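Local structure of protein angel homolog 2 (Homo sapiens, 6RW0) at residues Y72-R77 / D402-N407; D97-C102 / H145-L150; K129-T132 / P136-C139; S239-P244 / Y340-P345; P280-P283 / G287-Q290. The protein is a 2',3'-cyclic phosphatase of the CCR4 family of deadenylases and probably binds the 3' untranslated regions of mRNAs. One frame throughout, in Å; residues are numbered along the deposited sequence.

Contact 1: Y72-R77 / D402-N407; sequences YRHCRR and DLWTVN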
# COMPACT_ATOMS: atom_id res chain seq x y z
N TYR A 72 -17.01 7.06 11.72
CA TYR A 72 -17.87 5.89 11.53
C TYR A 72 -19.27 6.11 12.07
O TYR A 72 -20.02 5.14 12.28
CB TYR A 72 -17.21 4.63 12.12
CG TYR A 72 -15.80 4.51 11.61
CD1 TYR A 72 -15.55 4.27 10.25
CD2 TYR A 72 -14.72 4.73 12.44
CE1 TYR A 72 -14.27 4.22 9.76
CE2 TYR A 72 -13.44 4.68 11.96
CZ TYR A 72 -13.20 4.43 10.63
OH TYR A 72 -11.91 4.40 10.18
N ARG A 73 -19.57 7.38 12.21
CA ARG A 73 -20.99 7.72 12.74
C ARG A 73 -22.14 7.20 11.84
O ARG A 73 -23.31 6.87 12.25
CB ARG A 73 -21.15 9.25 12.77
CG ARG A 73 -20.57 9.98 13.96
CD ARG A 73 -20.81 11.50 13.81
NE ARG A 73 -20.50 11.98 12.46
CZ ARG A 73 -21.32 12.71 11.70
NH1 ARG A 73 -22.51 13.10 12.14
NH2 ARG A 73 -20.92 13.07 10.48
N HIS A 74 -21.81 7.02 10.55
CA HIS A 74 -22.80 6.58 9.58
C HIS A 74 -23.11 5.10 9.68
O HIS A 74 -24.09 4.65 9.07
CB HIS A 74 -22.29 6.90 8.18
CG HIS A 74 -20.99 6.24 7.85
ND1 HIS A 74 -19.78 6.69 8.32
CD2 HIS A 74 -20.72 5.15 7.09
CE1 HIS A 74 -18.81 5.91 7.87
NE2 HIS A 74 -19.36 4.96 7.12
N CYS A 75 -22.31 4.34 10.42
CA CYS A 75 -22.43 2.89 10.47
C CYS A 75 -23.42 2.44 11.53
O CYS A 75 -23.47 3.02 12.62
CB CYS A 75 -21.06 2.30 10.83
SG CYS A 75 -19.73 2.86 9.79
N ARG A 76 -24.18 1.40 11.23
CA ARG A 76 -24.99 0.77 12.26
C ARG A 76 -24.06 0.21 13.33
O ARG A 76 -23.04 -0.41 13.02
CB ARG A 76 -25.86 -0.33 11.66
CG ARG A 76 -26.98 0.26 10.81
CD ARG A 76 -27.92 -0.81 10.23
NE ARG A 76 -28.27 -1.75 11.29
CZ ARG A 76 -27.81 -2.99 11.39
NH1 ARG A 76 -27.01 -3.50 10.46
NH2 ARG A 76 -28.16 -3.73 12.42
N ARG A 77 -24.40 0.46 14.59
CA ARG A 77 -23.46 0.14 15.67
C ARG A 77 -23.02 -1.32 15.67
O ARG A 77 -21.82 -1.57 15.89
CB ARG A 77 -24.08 0.49 17.03
CG ARG A 77 -24.37 1.95 17.27
CD ARG A 77 -23.10 2.77 17.33
NE ARG A 77 -22.82 3.37 16.03
CZ ARG A 77 -21.73 4.06 15.74
NH1 ARG A 77 -20.79 4.24 16.66
NH2 ARG A 77 -21.59 4.57 14.53
N ASP A 402 -21.52 4.61 -5.46
CA ASP A 402 -21.82 3.17 -5.25
C ASP A 402 -21.70 2.86 -3.76
O ASP A 402 -22.52 2.18 -3.24
CB ASP A 402 -20.79 2.27 -5.94
CG ASP A 402 -20.88 2.16 -7.44
OD1 ASP A 402 -21.97 2.38 -7.96
OD2 ASP A 402 -19.84 1.90 -8.07
N LEU A 403 -20.65 3.33 -3.12
CA LEU A 403 -20.42 3.03 -1.69
C LEU A 403 -21.46 3.70 -0.80
O LEU A 403 -21.83 3.11 0.18
CB LEU A 403 -18.97 3.35 -1.33
CG LEU A 403 -17.98 2.34 -1.89
CD1 LEU A 403 -16.57 2.77 -1.60
CD2 LEU A 403 -18.24 0.95 -1.33
N TRP A 404 -21.88 4.92 -1.11
CA TRP A 404 -22.95 5.50 -0.29
C TRP A 404 -24.30 4.83 -0.53
O TRP A 404 -25.16 4.87 0.36
CB TRP A 404 -23.01 7.03 -0.41
CG TRP A 404 -21.89 7.65 0.39
CD1 TRP A 404 -20.83 8.36 -0.09
CD2 TRP A 404 -21.70 7.54 1.80
NE1 TRP A 404 -19.99 8.72 0.94
CE2 TRP A 404 -20.51 8.23 2.12
CE3 TRP A 404 -22.43 6.95 2.84
CZ2 TRP A 404 -20.02 8.33 3.42
CZ3 TRP A 404 -21.94 7.05 4.14
CH2 TRP A 404 -20.75 7.73 4.41
N THR A 405 -24.49 4.19 -1.69
CA THR A 405 -25.72 3.42 -1.90
C THR A 405 -25.82 2.28 -0.91
O THR A 405 -26.93 1.89 -0.52
CB THR A 405 -25.76 2.89 -3.33
OG1 THR A 405 -25.82 3.99 -4.24
CG2 THR A 405 -26.99 2.01 -3.55
N VAL A 406 -24.68 1.73 -0.48
CA VAL A 406 -24.64 0.71 0.57
C VAL A 406 -24.35 1.32 1.94
O VAL A 406 -23.94 0.63 2.88
CB VAL A 406 -23.67 -0.44 0.21
CG1 VAL A 406 -24.13 -1.10 -1.06
CG2 VAL A 406 -22.22 0.01 0.07
N ASN A 407 -24.59 2.63 2.06
CA ASN A 407 -24.50 3.37 3.32
C ASN A 407 -23.07 3.45 3.87
O ASN A 407 -22.87 3.57 5.08
CB ASN A 407 -25.51 2.89 4.37
CG ASN A 407 -26.94 3.12 3.93
OD1 ASN A 407 -27.19 3.84 2.96
ND2 ASN A 407 -27.89 2.53 4.64
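H74 and W404 make an edge-to-face aromatic pair. The far edge of the indole, CZ3 and CH2, comes over one face of the imidazole. The ring planes stand at 70°, and the centroids of the H74 ring and the six-membered ring of W404 are 5.1 Å apart. H74 CD2 lies 3.7 Å from both W404 CZ3 and W404 CH2. The other face of the imidazole is taken by the sulfur of its own neighbour, C75 SG. The H74 ring is thus sandwiched. Its CG lies between the backbone N and the carbonyl carbon (chi1 59°), which aims the ring at the helix end.

The backbone oxygen of N407 meets a ring carbon, not a nitrogen. H74 CD2 faces N407 O at 3.3 Å, at the ring edge and in its plane. N407 has positive phi and is the C-prime residue of a Schellman motif. That motif closes helix 400-405, with N407 N bonded to W404 O at 2.9 Å.

No hydrogen bond joins the two segments. The nitrogens of H74 bond elsewhere, ND1 with S357 OG and NE2 with L409 O. NE2 meets a carbonyl oxygen, so it probably carries a proton. Two bonds and two covered faces should leave the ring little freedom to turn. The polarised CD2-H is likely to favour the neighbouring carbonyl oxygen.

Contact 2: D97-C102 / H145-L150; sequences DADVLC and HSKFSL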
# COMPACT_ATOMS: atom_id res chain seq x y z
N ASP A 97 -8.94 -16.19 -2.36
CA ASP A 97 -7.87 -17.20 -2.39
C ASP A 97 -6.63 -16.69 -3.11
O ASP A 97 -6.03 -17.38 -3.93
CB ASP A 97 -8.40 -18.51 -3.00
CG ASP A 97 -7.45 -19.68 -2.80
OD1 ASP A 97 -6.88 -19.76 -1.69
OD2 ASP A 97 -7.30 -20.52 -3.72
N ALA A 98 -6.22 -15.47 -2.77
CA ALA A 98 -5.07 -14.87 -3.44
C ALA A 98 -3.76 -15.55 -3.02
O ALA A 98 -3.61 -16.00 -1.89
CB ALA A 98 -4.97 -13.39 -3.12
N ASP A 99 -2.80 -15.57 -3.94
CA ASP A 99 -1.52 -16.21 -3.64
C ASP A 99 -0.67 -15.38 -2.68
O ASP A 99 0.13 -15.95 -1.91
CB ASP A 99 -0.73 -16.43 -4.93
CG ASP A 99 -1.42 -17.38 -5.86
OD1 ASP A 99 -1.91 -18.43 -5.39
OD2 ASP A 99 -1.49 -17.09 -7.07
N VAL A 100 -0.79 -14.06 -2.72
CA VAL A 100 -0.03 -13.14 -1.89
C VAL A 100 -1.02 -12.16 -1.29
O VAL A 100 -1.88 -11.62 -2.00
CB VAL A 100 1.02 -12.36 -2.71
CG1 VAL A 100 1.78 -11.37 -1.83
CG2 VAL A 100 1.99 -13.30 -3.39
N LEU A 101 -0.91 -11.92 0.03
CA LEU A 101 -1.71 -10.93 0.72
C LEU A 101 -0.80 -9.85 1.28
O LEU A 101 0.17 -10.14 1.98
CB LEU A 101 -2.47 -11.51 1.91
CG LEU A 101 -3.26 -12.78 1.65
CD1 LEU A 101 -3.80 -13.23 3.02
CD2 LEU A 101 -4.35 -12.57 0.65
N CYS A 102 -1.13 -8.60 0.98
CA CYS A 102 -0.46 -7.44 1.55
C CYS A 102 -1.52 -6.73 2.36
O CYS A 102 -2.43 -6.12 1.79
CB CYS A 102 0.11 -6.54 0.46
SG CYS A 102 1.60 -7.27 -0.28
N HIS A 145 2.34 -21.13 0.81
CA HIS A 145 3.63 -21.88 0.80
C HIS A 145 3.68 -22.87 -0.38
O HIS A 145 4.75 -23.22 -0.73
CB HIS A 145 4.01 -22.41 2.18
CG HIS A 145 2.91 -23.00 2.94
ND1 HIS A 145 2.31 -24.16 2.55
CD2 HIS A 145 2.34 -22.63 4.10
CE1 HIS A 145 1.38 -24.47 3.42
NE2 HIS A 145 1.38 -23.55 4.37
N SER A 146 2.55 -23.26 -0.95
CA SER A 146 2.48 -24.08 -2.18
C SER A 146 3.01 -23.30 -3.39
O SER A 146 3.38 -23.94 -4.34
CB SER A 146 1.07 -24.56 -2.42
OG SER A 146 0.22 -23.53 -2.86
N LYS A 147 2.95 -21.97 -3.40
CA LYS A 147 3.36 -21.15 -4.56
C LYS A 147 4.76 -20.55 -4.44
O LYS A 147 5.34 -20.29 -5.45
CB LYS A 147 2.37 -20.00 -4.75
CG LYS A 147 1.00 -20.41 -5.26
CD LYS A 147 0.97 -20.83 -6.70
CE LYS A 147 1.11 -19.71 -7.70
NZ LYS A 147 0.86 -20.18 -9.08
N PHE A 148 5.28 -20.34 -3.24
CA PHE A 148 6.60 -19.69 -3.10
C PHE A 148 7.38 -20.19 -1.89
O PHE A 148 6.80 -20.65 -0.94
CB PHE A 148 6.47 -18.19 -2.78
CG PHE A 148 5.65 -17.37 -3.74
CD1 PHE A 148 6.23 -16.79 -4.83
CD2 PHE A 148 4.31 -17.16 -3.51
CE1 PHE A 148 5.48 -16.03 -5.69
CE2 PHE A 148 3.56 -16.40 -4.39
CZ PHE A 148 4.14 -15.83 -5.47
N SER A 149 8.70 -20.06 -1.97
CA SER A 149 9.58 -20.15 -0.82
C SER A 149 10.08 -18.76 -0.44
O SER A 149 10.18 -17.87 -1.28
CB SER A 149 10.81 -21.02 -1.10
OG SER A 149 10.44 -22.37 -1.36
N LEU A 150 10.41 -18.59 0.83
CA LEU A 150 10.86 -17.31 1.34
C LEU A 150 12.37 -17.23 1.28
O LEU A 150 13.07 -18.06 1.86
CB LEU A 150 10.39 -17.19 2.78
CG LEU A 150 10.71 -15.91 3.53
CD1 LEU A 150 10.20 -14.68 2.81
CD2 LEU A 150 10.11 -16.05 4.92
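D99 and K147 face each other at the closest point of the two backbones, CA to CA 7.0 Å, and no hydrogen bond runs between the segments. The contact is made by side chains. The carboxylate of D99 lies against the aliphatic part of K147. D99 OD1 is 3.5 Å from K147 CG, and D99 OD2 is 3.7 Å from K147 CE. The lysine chain is bent at chi2 (-72°) and chi3 (-74°), which curls it past the acid. The charges still stop short of a salt bridge, with D99 OD2 and K147 NZ 4.4 Å apart. Each has another partner. D99 OD2 accepts from S53 N, and K147 NZ donates to D51 O. Both therefore grip strand 49-58, which lies beside strand 100-107. The opposite charges probably still attract weakly.

The two segments belong to different sheets. V100 starts strand 100-107 of one, and F148 starts strand 148-157 of the other. The family has a DNase I-like fold, in which two beta sheets pack together as a sandwich, and this contact lies at one margin of that packing.

The apolar part is V100 against F148. The methyl CG2 of V100 touches the ring at CE2, 3.6 Å, and reaches CZ at 3.9 Å. The two side chains cross at about a right angle. The backbone oxygen D99 O lies near the ring plane, at the edge, 4.3 Å from F148 CE2. F50 also meets the F148 ring, with the planes at about 75°, while V191 of strand 189-195 touches V100.

Contact 3: K129-T132 / P136-C139; sequences KMRT and PDGC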
# COMPACT_ATOMS: atom_id res chain seq x y z
N LYS A 129 5.13 -6.75 10.40
CA LYS A 129 5.93 -5.65 10.91
C LYS A 129 5.00 -4.63 11.53
O LYS A 129 4.25 -3.95 10.82
CB LYS A 129 6.79 -5.03 9.82
CG LYS A 129 7.62 -3.84 10.29
CD LYS A 129 8.57 -4.23 11.43
CE LYS A 129 9.40 -3.06 11.88
NZ LYS A 129 10.22 -3.37 13.07
N MET A 130 5.06 -4.49 12.85
CA MET A 130 4.22 -3.56 13.58
C MET A 130 4.83 -2.16 13.53
O MET A 130 6.05 -2.00 13.53
CB MET A 130 4.16 -4.00 15.05
CG MET A 130 3.10 -3.31 15.87
SD MET A 130 3.09 -4.02 17.54
CE MET A 130 4.76 -3.73 18.09
N ARG A 131 3.96 -1.15 13.50
CA ARG A 131 4.41 0.23 13.69
C ARG A 131 5.13 0.34 15.03
O ARG A 131 4.89 -0.43 15.96
CB ARG A 131 3.22 1.20 13.65
CG ARG A 131 2.69 1.42 12.23
CD ARG A 131 1.96 2.75 12.14
NE ARG A 131 0.66 2.71 12.80
CZ ARG A 131 -0.07 3.78 13.08
NH1 ARG A 131 -1.25 3.63 13.66
NH2 ARG A 131 0.37 5.00 12.78
N THR A 132 6.05 1.30 15.10
CA THR A 132 6.92 1.48 16.25
C THR A 132 6.22 2.33 17.32
O THR A 132 5.05 2.68 17.20
CB THR A 132 8.27 2.03 15.78
OG1 THR A 132 8.08 3.24 15.04
CG2 THR A 132 8.96 1.02 14.87
N PRO A 136 -0.68 0.41 17.62
CA PRO A 136 -1.15 -0.97 17.83
C PRO A 136 -1.10 -1.90 16.62
O PRO A 136 -1.43 -3.08 16.77
CB PRO A 136 -2.62 -0.74 18.24
CG PRO A 136 -3.04 0.45 17.39
CD PRO A 136 -1.80 1.34 17.36
N ASP A 137 -0.71 -1.41 15.45
CA ASP A 137 -1.02 -2.08 14.20
C ASP A 137 0.18 -2.03 13.28
O ASP A 137 1.15 -1.29 13.51
CB ASP A 137 -2.21 -1.40 13.48
CG ASP A 137 -1.89 0.03 13.04
OD1 ASP A 137 -1.56 0.85 13.91
OD2 ASP A 137 -1.93 0.35 11.83
N GLY A 138 0.09 -2.79 12.20
CA GLY A 138 1.16 -2.79 11.23
C GLY A 138 0.80 -3.47 9.93
O GLY A 138 -0.38 -3.69 9.62
N CYS A 139 1.84 -3.77 9.18
CA CYS A 139 1.71 -4.39 7.87
C CYS A 139 2.03 -5.87 7.95
O CYS A 139 2.93 -6.30 8.69
CB CYS A 139 2.71 -3.78 6.88
SG CYS A 139 2.43 -2.09 6.42
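R131 reaches across the hairpin to D137. CB lies 3.2 Å from D137 O, and CG lies 3.4 Å from the same oxygen. R131 N also donates to D137 O. Beyond CD the chain bends at chi3 (-73°), and the guanidinium turns back to the carboxylate. NE donates to D137 OD1 at 3.1 Å. At the tip, NH1 donates to D137 OD1 at 2.8 Å, on the syn lone pair of that oxygen. This is a side-on salt bridge in which one oxygen takes both donors. OD1 lies in the guanidinium plane, but the carboxylate is turned 72° against that plane, and NE comes in well out of the carboxylate plane. Without the guanidinium, as with an alanine here, OD1 loses both donors, and the D137 carboxylate would probably be left without its countercharge and freer to turn. The side chain of D137 is about 7 Å from a bound magnesium ion.

Next to this, K129 and C139 form a hydrogen-bonded antiparallel pair, with K129 N to C139 O at 2.8 Å and C139 N to K129 O at 2.9 Å. M130 and G138 are a non-hydrogen-bonded pair with CA atoms only 3.9 Å apart. A side chain at G138 would run into K129 O. The antiparallel pairing is that of a beta hairpin, here at the loop end of strands 124-130 and 137-144.

Contact 4: S239-P244 / Y340-P345; sequences SVPGSP and YSHYFP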
# COMPACT_ATOMS: atom_id res chain seq x y z
N SER A 239 -2.27 8.92 -0.48
CA SER A 239 -2.03 9.88 -1.54
C SER A 239 -2.91 9.48 -2.71
O SER A 239 -3.13 8.29 -2.93
CB SER A 239 -0.57 9.82 -2.01
OG SER A 239 0.32 10.11 -0.95
N VAL A 240 -3.41 10.48 -3.44
CA VAL A 240 -4.43 10.24 -4.45
C VAL A 240 -3.87 10.20 -5.87
O VAL A 240 -2.75 10.66 -6.13
CB VAL A 240 -5.58 11.26 -4.35
CG1 VAL A 240 -6.15 11.29 -2.93
CG2 VAL A 240 -5.11 12.62 -4.79
N PRO A 241 -4.62 9.65 -6.82
CA PRO A 241 -4.12 9.57 -8.20
C PRO A 241 -3.81 10.95 -8.76
O PRO A 241 -4.54 11.92 -8.56
CB PRO A 241 -5.27 8.89 -8.95
CG PRO A 241 -5.93 8.04 -7.88
CD PRO A 241 -5.90 8.92 -6.66
N GLY A 242 -2.68 11.03 -9.46
CA GLY A 242 -2.25 12.27 -10.06
C GLY A 242 -1.56 13.22 -9.12
O GLY A 242 -1.09 14.28 -9.56
N SER A 243 -1.50 12.91 -7.83
CA SER A 243 -0.77 13.76 -6.90
C SER A 243 0.72 13.72 -7.22
O SER A 243 1.19 12.80 -7.90
CB SER A 243 -0.99 13.26 -5.47
OG SER A 243 -0.47 11.95 -5.27
N PRO A 244 1.48 14.69 -6.71
CA PRO A 244 2.94 14.61 -6.92
C PRO A 244 3.56 13.31 -6.45
O PRO A 244 4.42 12.75 -7.14
CB PRO A 244 3.46 15.83 -6.13
CG PRO A 244 2.33 16.82 -6.23
CD PRO A 244 1.07 15.98 -6.12
N TYR A 340 -4.66 -0.41 -11.30
CA TYR A 340 -5.89 0.31 -11.57
C TYR A 340 -5.62 1.62 -12.29
O TYR A 340 -4.57 2.24 -12.13
CB TYR A 340 -6.63 0.55 -10.27
CG TYR A 340 -7.12 -0.73 -9.64
CD1 TYR A 340 -8.32 -1.29 -10.03
CD2 TYR A 340 -6.37 -1.40 -8.68
CE1 TYR A 340 -8.78 -2.46 -9.46
CE2 TYR A 340 -6.82 -2.58 -8.12
CZ TYR A 340 -8.03 -3.11 -8.51
OH TYR A 340 -8.47 -4.28 -7.92
N SER A 341 -6.59 2.02 -13.12
CA SER A 341 -6.49 3.24 -13.92
C SER A 341 -7.17 4.44 -13.28
O SER A 341 -7.01 5.56 -13.78
CB SER A 341 -7.05 3.00 -15.32
OG SER A 341 -8.44 2.80 -15.25
N HIS A 342 -7.92 4.25 -12.19
CA HIS A 342 -8.39 5.29 -11.28
C HIS A 342 -9.65 6.01 -11.74
O HIS A 342 -10.22 6.75 -10.94
CB HIS A 342 -7.30 6.32 -10.91
CG HIS A 342 -5.98 5.68 -10.58
ND1 HIS A 342 -5.86 4.71 -9.62
CD2 HIS A 342 -4.75 5.85 -11.12
CE1 HIS A 342 -4.60 4.32 -9.56
NE2 HIS A 342 -3.91 4.98 -10.47
N TYR A 343 -10.11 5.81 -12.97
CA TYR A 343 -11.32 6.46 -13.47
C TYR A 343 -12.06 5.44 -14.32
O TYR A 343 -11.43 4.65 -15.03
CB TYR A 343 -10.96 7.71 -14.31
CG TYR A 343 -10.10 8.69 -13.54
CD1 TYR A 343 -10.68 9.62 -12.69
CD2 TYR A 343 -8.71 8.65 -13.62
CE1 TYR A 343 -9.89 10.50 -11.96
CE2 TYR A 343 -7.92 9.53 -12.89
CZ TYR A 343 -8.52 10.45 -12.06
OH TYR A 343 -7.76 11.33 -11.33
N PHE A 344 -13.38 5.44 -14.25
CA PHE A 344 -14.14 4.53 -15.09
C PHE A 344 -14.18 5.07 -16.52
O PHE A 344 -14.47 6.25 -16.72
CB PHE A 344 -15.53 4.27 -14.52
CG PHE A 344 -15.48 3.49 -13.24
CD1 PHE A 344 -15.40 2.11 -13.24
CD2 PHE A 344 -15.44 4.15 -12.03
CE1 PHE A 344 -15.32 1.40 -12.05
CE2 PHE A 344 -15.36 3.45 -10.84
CZ PHE A 344 -15.30 2.08 -10.85
N PRO A 345 -13.87 4.24 -17.51
CA PRO A 345 -13.68 4.77 -18.87
C PRO A 345 -14.92 5.39 -19.48
O PRO A 345 -14.83 6.40 -20.20
CB PRO A 345 -13.18 3.55 -19.66
CG PRO A 345 -13.75 2.36 -18.89
CD PRO A 345 -13.69 2.78 -17.44
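P241 and H342 bring the two loops closest together, with CA atoms 6.8 Å apart. P241 sits in a type II beta turn from V240 to S243. V240 O accepts there from both S243 N and S243 OG. S243 is also the N-cap of helix 244-251.

The main interaction is a CH-pi contact. P241 CG lies over one face of the imidazole, 3.9 Å from its centroid and 26° off the ring normal. It sits toward the CG side of the ring, 3.6 Å from H342 CG. P241 CB stays close too, 3.8 Å from H342 CD2. On the opposite face the backbone oxygen Y340 O approaches the plane. Y343 adds a looser touch, its OH 4.2 Å from P241 CB.

The far end of the ring is held elsewhere: H342 NE2 bonds to Y246 OH. An alanine here takes the imidazole away, which is likely to open a gap beside P241 and leave Y246 OH without its mate.

The contact across the loops is mainly apolar, while the polar end of H342 is satisfied by helix 244-251. A carbonyl oxygen over one face would probably favour a ring with some positive character.

Contact 5: P280-P283 / G287-Q290; sequences PIWP and GISQ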
# COMPACT_ATOMS: atom_id res chain seq x y z
N PRO A 280 17.82 19.38 -0.24
CA PRO A 280 17.03 18.17 -0.43
C PRO A 280 15.92 18.06 0.63
O PRO A 280 15.91 18.77 1.64
CB PRO A 280 18.06 17.05 -0.23
CG PRO A 280 18.93 17.60 0.85
CD PRO A 280 19.06 19.09 0.50
N ILE A 281 15.02 17.11 0.39
CA ILE A 281 13.86 16.95 1.26
C ILE A 281 14.28 16.48 2.64
O ILE A 281 13.72 16.92 3.65
CB ILE A 281 12.85 15.99 0.61
CG1 ILE A 281 12.30 16.59 -0.69
CG2 ILE A 281 11.72 15.66 1.58
CD1 ILE A 281 11.41 15.62 -1.49
N TRP A 282 15.23 15.56 2.69
CA TRP A 282 15.68 14.89 3.92
C TRP A 282 17.18 15.09 4.09
O TRP A 282 17.84 15.34 3.11
CB TRP A 282 15.28 13.40 3.86
CG TRP A 282 15.91 12.63 2.74
CD1 TRP A 282 17.19 12.19 2.66
CD2 TRP A 282 15.26 12.22 1.54
NE1 TRP A 282 17.38 11.53 1.48
CE2 TRP A 282 16.22 11.54 0.77
CE3 TRP A 282 13.97 12.36 1.04
CZ2 TRP A 282 15.92 10.99 -0.47
CZ3 TRP A 282 13.67 11.82 -0.19
CH2 TRP A 282 14.64 11.15 -0.93
N PRO A 283 17.71 15.02 5.32
CA PRO A 283 19.12 15.28 5.52
C PRO A 283 20.09 14.17 5.08
O PRO A 283 19.70 13.08 4.94
CB PRO A 283 19.21 15.53 7.03
CG PRO A 283 18.13 14.70 7.60
CD PRO A 283 17.01 14.82 6.59
N GLY A 287 21.14 8.68 4.68
CA GLY A 287 21.92 7.74 3.86
C GLY A 287 21.18 7.24 2.64
O GLY A 287 21.35 6.12 2.29
N ILE A 288 20.29 8.07 2.11
CA ILE A 288 19.53 7.74 0.89
C ILE A 288 19.76 8.88 -0.12
O ILE A 288 19.56 10.02 0.23
CB ILE A 288 18.05 7.47 1.19
CG1 ILE A 288 17.92 6.22 2.06
CG2 ILE A 288 17.25 7.35 -0.09
CD1 ILE A 288 16.51 5.94 2.52
N SER A 289 20.14 8.55 -1.35
CA SER A 289 20.43 9.55 -2.39
C SER A 289 19.13 10.11 -2.96
O SER A 289 18.09 9.54 -2.75
CB SER A 289 21.25 8.94 -3.49
OG SER A 289 20.43 8.15 -4.33
N GLN A 290 19.24 11.10 -3.84
CA GLN A 290 18.08 11.68 -4.57
C GLN A 290 17.52 10.69 -5.61
O GLN A 290 16.54 11.02 -6.19
CB GLN A 290 18.44 13.00 -5.25
CG GLN A 290 18.84 14.08 -4.27
CD GLN A 290 17.68 14.45 -3.38
OE1 GLN A 290 17.52 13.87 -2.33
NE2 GLN A 290 16.87 15.41 -3.80
O HOH W 1 15.43 14.68 -1.19
O HOH W 2 20.44 11.05 2.84
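W282, Q290 and I288 carry most of this contact. W282 is buried and lies between the two runs of chain. Its NE1 donates to I288 O at 2.9 Å, with an N-H...O angle of 163°. The oxygen is in the indole plane, while the donor is tilted from the carbonyl plane. Beside it, S289 O also lies at the edge of the ring, 3.5 Å from W282 CZ2. The indole is placed by CG sitting between the backbone N and the carbonyl carbon (chi1 62°).

I288 adds an apolar touch, its CG2 3.9 Å from W282 CZ2. Behind, T208 and A211 of helix 203-220 meet the indole, and M212 of that helix meets I288.

Q290 folds back through a bend at chi2 and slides past the indole, with OE1 near the rim of the ring. The amide and ring planes are 58° apart. Q290 OE1 lies 3.8 Å from both W282 CZ2 and P280 CB. Water 1 sits over one face of the indole. It accepts from I281 N, while its distance to Q290 OE1 is doubtfully short. On the edge side, water 2 accepts from I288 N and lies within bonding distance of P283 O.

The peptide bond before P280 is cis. Neither segment is helix or strand. Both belong to the long loop between strands 253-255 and 329-331, the two strands of a small antiparallel sheet. The loop folds back on itself around a buried tryptophan and lies against helix 203-220.

Going from the N terminus, 72-77 opens first and meets its partner only at 402-407. Contact 1 thus closes the largest loop, and the other four contacts are nested inside it. Contact 2 opens at 97-102 and closes at 145-150, joining strands of the two large sheets. Contact 3 lies within that loop and closes a hairpin of the first sheet. The next loop runs from 239-244 to 340-345, contact 4, and holds contact 5 inside it. Contacts 2 and 4 follow in series, and none cross. Contacts 1 and 5 lie on opposite sides of the chain's centre, with centres about 42 Å apart. No two contacts touch.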